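Orphan protein TM0875 (Thermotoga maritima, PDB 1O22) is of unknown function but folds into a mixed beta sheet with a helix packed on it and pairs with a second copy through that sheet. Local coordinates at residues Ser74-Ala79 and Lys115-Lys120; Asn121-Tyr126 and Met145-Glu150. All blocks are in the same frame, centred on the assembly; numbering follows the deposited sequence. Where two conformers were deposited one is given.

How the contacts relate
Contacts 1 and 2 show one mixed sheet making contacts within itself and against a helix. Contact 1 closes before contact 2 opens; their centres lie about 12 Å apart, and both draw on the same seven-stranded sheet. In contact 1, strand 75-81, outermost within its chain, meets strand 114-119 from the far side of the intervening strand 100-111. Contact 2 begins within the turn that follows, and the adjoining antiparallel strand 122-128 sends a tyrosine to helix 137-152. Lys115 O to Tyr126 N, at 2.8 Å, is a probable hydrogen bond joining the two. Both contacts also touch the second subunit, whose strand pairs with 75-79 and carries the sheet across the interface.

Contact 1: Ser74-Ala79 and Lys115-Lys120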
loop_
_atom_site.group_PDB
_atom_site.type_symbol
_atom_site.label_atom_id
_atom_site.label_comp_id
_atom_site.label_asym_id
_atom_site.label_seq_id
_atom_site.Cartn_x
_atom_site.Cartn_y
_atom_site.Cartn_z
ATOM N N SER A 74 -8.976 9.549 14.832
ATOM C CA SER A 74 -8.782 10.655 13.924
ATOM C C SER A 74 -7.478 10.615 13.162
ATOM O O SER A 74 -7.411 11.215 12.111
ATOM C CB SER A 74 -8.863 11.974 14.685
ATOM O OG SER A 74 -10.166 12.158 15.167
ATOM N N PHE A 75 -6.418 10.009 13.711
ATOM C CA PHE A 75 -5.127 9.909 12.983
ATOM C C PHE A 75 -4.579 8.493 13.045
ATOM O O PHE A 75 -4.841 7.794 13.990
ATOM C CB PHE A 75 -4.066 10.835 13.546
ATOM C CG PHE A 75 -4.397 12.240 13.426
ATOM C CD1 PHE A 75 -4.014 12.970 12.290
ATOM C CD2 PHE A 75 -5.134 12.862 14.441
ATOM C CE1 PHE A 75 -4.334 14.319 12.184
ATOM C CE2 PHE A 75 -5.458 14.186 14.333
ATOM C CZ PHE A 75 -5.067 14.927 13.212
ATOM N N ALA A 76 -3.901 8.074 11.976
ATOM C CA ALA A 76 -3.166 6.830 11.923
ATOM C C ALA A 76 -1.685 7.216 11.990
ATOM O O ALA A 76 -1.243 8.119 11.274
ATOM C CB ALA A 76 -3.473 6.095 10.643
ATOM N N ILE A 77 -0.958 6.602 12.912
ATOM C CA ILE A 77 0.469 6.852 13.105
ATOM C C ILE A 77 1.261 5.596 12.692
ATOM O O ILE A 77 0.943 4.482 13.126
ATOM C CB ILE A 77 0.729 7.169 14.569
ATOM C CG1 ILE A 77 -0.150 8.337 15.029
ATOM C CG2 ILE A 77 2.210 7.499 14.789
ATOM C CD1 ILE A 77 -0.207 8.488 16.508
ATOM N N LYS A 78 2.245 5.753 11.815
ATOM C CA LYS A 78 3.262 4.699 11.627
ATOM C C LYS A 78 4.456 5.018 12.497
ATOM O O LYS A 78 5.093 6.051 12.344
ATOM C CB LYS A 78 3.676 4.569 10.171
ATOM C CG LYS A 78 2.521 4.056 9.286
ATOM C CD LYS A 78 2.890 4.041 7.805
ATOM C CE LYS A 78 1.660 4.300 6.940
ATOM N NZ LYS A 78 1.983 4.247 5.493
ATOM N N ALA A 79 4.682 4.163 13.469
ATOM C CA ALA A 79 5.795 4.283 14.402
ATOM C C ALA A 79 6.763 3.106 14.215
ATOM O O ALA A 79 6.362 2.008 13.871
ATOM C CB ALA A 79 5.252 4.282 15.815
ATOM N N LYS A 115 -14.998 6.772 9.810
ATOM C CA LYS A 115 -13.659 7.305 9.540
ATOM C C LYS A 115 -12.926 6.410 8.535
ATOM O O LYS A 115 -12.967 5.211 8.598
ATOM C CB LYS A 115 -12.843 7.421 10.815
ATOM C CG LYS A 115 -13.419 8.307 11.823
ATOM C CD LYS A 115 -13.694 9.740 11.324
ATOM C CE LYS A 115 -12.579 10.654 11.590
ATOM N NZ LYS A 115 -12.590 11.050 13.016
ATOM N N ILE A 116 -12.230 7.037 7.619
ATOM C CA ILE A 116 -11.697 6.357 6.447
ATOM C C ILE A 116 -10.236 6.754 6.298
ATOM O O ILE A 116 -9.904 7.947 6.226
ATOM C CB ILE A 116 -12.475 6.776 5.181
ATOM C CG1 ILE A 116 -13.955 6.419 5.310
ATOM C CG2 ILE A 116 -11.822 6.194 3.936
ATOM C CD1 ILE A 116 -14.815 7.440 4.786
ATOM N N LEU A 117 -9.401 5.732 6.264
ATOM C CA LEU A 117 -7.979 5.819 5.988
ATOM C C LEU A 117 -7.740 5.286 4.577
ATOM O O LEU A 117 -8.133 4.174 4.248
ATOM C CB LEU A 117 -7.216 4.939 6.955
ATOM C CG LEU A 117 -5.690 5.005 6.947
ATOM C CD1 LEU A 117 -5.143 6.430 7.185
ATOM C CD2 LEU A 117 -5.203 4.048 8.025
ATOM N N SER A 118 -7.116 6.093 3.743
ATOM C CA SER A 118 -6.858 5.712 2.381
ATOM C C SER A 118 -5.372 5.655 2.088
ATOM O O SER A 118 -4.632 6.610 2.356
ATOM C CB SER A 118 -7.485 6.743 1.446
ATOM O OG SER A 118 -7.086 6.444 0.128
ATOM N N GLU A 119 -4.950 4.559 1.479
ATOM C CA GLU A 119 -3.628 4.469 0.894
ATOM C C GLU A 119 -3.752 3.918 -0.527
ATOM O O GLU A 119 -3.994 2.756 -0.694
ATOM C CB GLU A 119 -2.710 3.615 1.800
ATOM C CG GLU A 119 -3.286 2.268 2.248
ATOM C CD GLU A 119 -3.925 2.284 3.642
ATOM O OE1 GLU A 119 -5.143 1.914 3.766
ATOM O OE2 GLU A 119 -3.202 2.649 4.606
ATOM N N LYS A 120 -3.561 4.768 -1.542
ATOM C CA LYS A 120 -3.826 4.460 -2.962
ATOM C C LYS A 120 -5.174 3.763 -3.212
ATOM O O LYS A 120 -6.219 4.422 -3.113
ATOM C CB LYS A 120 -2.659 3.718 -3.653
ATOM C CG LYS A 120 -2.180 2.442 -3.021
ATOM C CD LYS A 120 -1.091 2.656 -1.997
ATOM C CE LYS A 120 -0.715 1.337 -1.325
ATOM N NZ LYS A 120 -1.914 0.615 -0.747
#
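The side chain of Ala76 packs its CB against the forked end of Leu117, with CD2 at 3.7 Å and CD1 at 3.9 Å. Both methyls of the leucine therefore meet a single methyl. Leu117 presents them with CG anti to its backbone N (chi1 -173°). The two strands are not paired directly: the CA atoms of Ala76 and Leu117 are 7.7 Å apart, and strand 100-111 runs between them, its Asp106 bonded through the backbone to Ala76 and touched by the side chain of Leu117. The contact is thus a bridge between next-but-one strands on one side of the sheet, and the CA spacing, short for strands so placed, suggests that the sheet curves here.

At the Ser74 end the meeting is polar. Lys115 bends at chi2, chi3 and chi4, and this folded chain brings NZ to Ser74 OG in a weak hydrogen bond of 3.4 Å. The same ammonium group also bonds to the carbonyl oxygen of Pro73, so it reaches two successive residues just before strand 75-81. Farther along, Lys78 forms a salt bridge with Glu104 of the intervening strand. Small methyl packing backed by one long polar bond implies a modest direct link, with the intervening strand's backbone bonds probably carrying most of the cohesion here.

Contact 2: Asn121-Tyr126 and Met145-Glu150; sequences NWYKIY and MKYFFE
Tyr123 reaches out from strand 122-128 to Phe148 on helix 137-152, a helix-on-sheet packing in an alpha+beta arrangement that was reported as a new fold. With CG anti to its carbonyl carbon (chi1 -69°), the tyrosine projects its ring from the sheet toward the helix. Phe148 answers with CG anti to its own backbone N (chi1 173°), which swings its ring off the helix toward the strand. The two side chains cross at about a right angle, their ring planes at 86° and their centroids 5.7 Å apart; the approach is oblique. The CD1-CE1 side of Phe148 does the touching, and Tyr123 CZ lies at its edge, in the ring plane, 3.8 Å from CD1.

Tyr147, one residue earlier on the helix, sets CE2 at 4.5 Å from Tyr123 CE1, a looser contact that brings the Tyr123 carbon to the edge of the Tyr147 ring. The Tyr147 hydroxyl bonds to Asp109, on strand 100-111. Phe144, a turn earlier on the helix, meets the Tyr123 ring edge-to-face, and Tyr23 adds an aromatic neighbour to Phe148. With the phenol ring of Tyr123 replaced by an alanine, a gap would probably open between strand and helix, leaving the CD1-CE1 edge of Phe148 without the ring that meets it and Phe144 without its edge-to-face mate. The nearest approach in this buried contact is made by the phenol oxygen, with Tyr123 OH 3.3 Å from Phe148 CE1.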
loop_
_atom_site.group_PDB
_atom_site.type_symbol
_atom_site.label_atom_id
_atom_site.label_comp_id
_atom_site.label_asym_id
_atom_site.label_seq_id
_atom_site.Cartn_x
_atom_site.Cartn_y
_atom_site.Cartn_z
ATOM N N ASN A 121 -5.158 2.460 -3.518
ATOM C CA ASN A 121 -6.394 1.728 -3.775
ATOM C C ASN A 121 -6.855 0.823 -2.585
ATOM O O ASN A 121 -7.731 -0.006 -2.721
ATOM C CB ASN A 121 -6.381 1.012 -5.159
ATOM C CG ASN A 121 -5.537 -0.232 -5.195
ATOM O OD1 ASN A 121 -4.509 -0.328 -4.527
ATOM N ND2 ASN A 121 -5.968 -1.204 -5.993
ATOM N N TRP A 122 -6.260 1.040 -1.411
ATOM C CA TRP A 122 -6.529 0.256 -0.191
ATOM C C TRP A 122 -7.185 1.172 0.844
ATOM O O TRP A 122 -6.640 2.220 1.158
ATOM C CB TRP A 122 -5.220 -0.313 0.395
ATOM C CG TRP A 122 -4.651 -1.405 -0.471
ATOM C CD1 TRP A 122 -3.972 -1.251 -1.644
ATOM C CD2 TRP A 122 -4.733 -2.826 -0.241
ATOM N NE1 TRP A 122 -3.622 -2.481 -2.160
ATOM C CE2 TRP A 122 -4.071 -3.466 -1.319
ATOM C CE3 TRP A 122 -5.290 -3.626 0.773
ATOM C CZ2 TRP A 122 -3.956 -4.863 -1.416
ATOM C CZ3 TRP A 122 -5.176 -5.024 0.666
ATOM C CH2 TRP A 122 -4.518 -5.614 -0.416
ATOM N N TYR A 123 -8.330 0.771 1.366
ATOM C CA TYR A 123 -9.096 1.620 2.265
ATOM C C TYR A 123 -9.375 0.850 3.532
ATOM O O TYR A 123 -9.578 -0.325 3.475
ATOM C CB TYR A 123 -10.413 2.048 1.622
ATOM C CG TYR A 123 -10.234 2.992 0.464
ATOM C CD1 TYR A 123 -10.385 4.360 0.628
ATOM C CD2 TYR A 123 -9.945 2.514 -0.797
ATOM C CE1 TYR A 123 -10.243 5.222 -0.443
ATOM C CE2 TYR A 123 -9.799 3.362 -1.871
ATOM C CZ TYR A 123 -9.935 4.714 -1.699
ATOM O OH TYR A 123 -9.783 5.575 -2.781
ATOM N N LYS A 124 -9.374 1.550 4.659
ATOM C CA LYS A 124 -9.756 0.976 5.952
ATOM C C LYS A 124 -10.792 1.914 6.536
ATOM O O LYS A 124 -10.568 3.116 6.593
ATOM C CB LYS A 124 -8.546 0.926 6.882
ATOM C CG LYS A 124 -7.407 0.028 6.438
ATOM C CD LYS A 124 -6.206 0.253 7.331
ATOM C CE LYS A 124 -5.129 -0.800 7.163
ATOM N NZ LYS A 124 -3.885 -0.343 7.871
ATOM N N ILE A 125 -11.947 1.379 6.904
ATOM C CA ILE A 125 -12.956 2.166 7.538
ATOM C C ILE A 125 -13.188 1.711 8.946
ATOM O O ILE A 125 -13.024 0.545 9.273
ATOM C CB ILE A 125 -14.256 2.171 6.708
ATOM C CG1 ILE A 125 -14.898 0.810 6.652
ATOM C CG2 ILE A 125 -13.958 2.724 5.256
ATOM C CD1 ILE A 125 -16.320 0.892 6.093
ATOM N N TYR A 126 -13.508 2.680 9.782
ATOM C CA TYR A 126 -13.680 2.488 11.213
ATOM C C TYR A 126 -15.013 3.055 11.550
ATOM O O TYR A 126 -15.327 4.192 11.168
ATOM C CB TYR A 126 -12.597 3.235 11.984
ATOM C CG TYR A 126 -11.241 2.775 11.601
ATOM C CD1 TYR A 126 -10.622 1.733 12.278
ATOM C CD2 TYR A 126 -10.564 3.379 10.535
ATOM C CE1 TYR A 126 -9.357 1.295 11.883
ATOM C CE2 TYR A 126 -9.358 2.976 10.163
ATOM C CZ TYR A 126 -8.736 1.934 10.837
ATOM O OH TYR A 126 -7.499 1.561 10.398
HETATM N N MSE A 145 -19.032 3.241 -0.875
HETATM C CA MSE A 145 -18.941 3.457 -2.315
HETATM C C MSE A 145 -19.470 4.827 -2.745
HETATM O O MSE A 145 -18.905 5.446 -3.668
HETATM C CB MSE A 145 -19.561 2.311 -3.107
HETATM C CG MSE A 145 -18.757 1.015 -3.019
HETATM SE SE MSE A 145 -16.820 1.172 -3.462
HETATM C CE MSE A 145 -17.038 1.347 -5.541
ATOM N N LYS A 146 -20.443 5.353 -2.003
ATOM C CA LYS A 146 -20.867 6.738 -2.209
ATOM C C LYS A 146 -19.738 7.694 -1.868
ATOM O O LYS A 146 -19.471 8.604 -2.621
ATOM C CB LYS A 146 -22.055 7.105 -1.342
ATOM C CG LYS A 146 -23.391 6.764 -1.888
ATOM C CD LYS A 146 -24.483 7.148 -0.881
ATOM C CE LYS A 146 -24.985 5.970 -0.017
ATOM N NZ LYS A 146 -26.318 5.415 -0.475
ATOM N N TYR A 147 -19.110 7.498 -0.704
ATOM C CA TYR A 147 -17.920 8.236 -0.328
ATOM C C TYR A 147 -16.828 8.152 -1.397
ATOM O O TYR A 147 -16.242 9.185 -1.777
ATOM C CB TYR A 147 -17.333 7.748 1.021
ATOM C CG TYR A 147 -15.915 8.206 1.226
ATOM C CD1 TYR A 147 -15.634 9.503 1.702
ATOM C CD2 TYR A 147 -14.845 7.380 0.918
ATOM C CE1 TYR A 147 -14.331 9.941 1.871
ATOM C CE2 TYR A 147 -13.546 7.814 1.064
ATOM C CZ TYR A 147 -13.287 9.082 1.566
ATOM O OH TYR A 147 -11.963 9.482 1.721
ATOM N N PHE A 148 -16.553 6.938 -1.856
ATOM C CA PHE A 148 -15.491 6.684 -2.818
ATOM C C PHE A 148 -15.719 7.433 -4.154
ATOM O O PHE A 148 -14.876 8.181 -4.616
ATOM C CB PHE A 148 -15.311 5.166 -3.046
ATOM C CG PHE A 148 -14.330 4.833 -4.164
ATOM C CD1 PHE A 148 -12.977 4.837 -3.946
ATOM C CD2 PHE A 148 -14.798 4.581 -5.455
ATOM C CE1 PHE A 148 -12.093 4.590 -4.978
ATOM C CE2 PHE A 148 -13.928 4.301 -6.491
ATOM C CZ PHE A 148 -12.572 4.327 -6.266
ATOM N N PHE A 149 -16.881 7.252 -4.750
ATOM C CA PHE A 149 -17.198 7.939 -6.002
ATOM C C PHE A 149 -17.178 9.450 -5.817
ATOM O O PHE A 149 -16.591 10.149 -6.614
ATOM C CB PHE A 149 -18.544 7.454 -6.587
ATOM C CG PHE A 149 -18.509 6.035 -7.065
ATOM C CD1 PHE A 149 -17.486 5.594 -7.874
ATOM C CD2 PHE A 149 -19.465 5.116 -6.653
ATOM C CE1 PHE A 149 -17.439 4.290 -8.297
ATOM C CE2 PHE A 149 -19.402 3.814 -7.081
ATOM C CZ PHE A 149 -18.396 3.408 -7.894
ATOM N N GLU A 150 -17.782 9.948 -4.750
ATOM C CA GLU A 150 -17.784 11.388 -4.513
ATOM C C GLU A 150 -16.359 11.952 -4.316
ATOM O O GLU A 150 -16.044 13.040 -4.817
ATOM C CB GLU A 150 -18.696 11.750 -3.352
ATOM C CG GLU A 150 -20.170 11.518 -3.671
ATOM C CD GLU A 150 -21.086 11.619 -2.451
ATOM O OE1 GLU A 150 -20.587 11.937 -1.347
ATOM O OE2 GLU A 150 -22.312 11.380 -2.599
#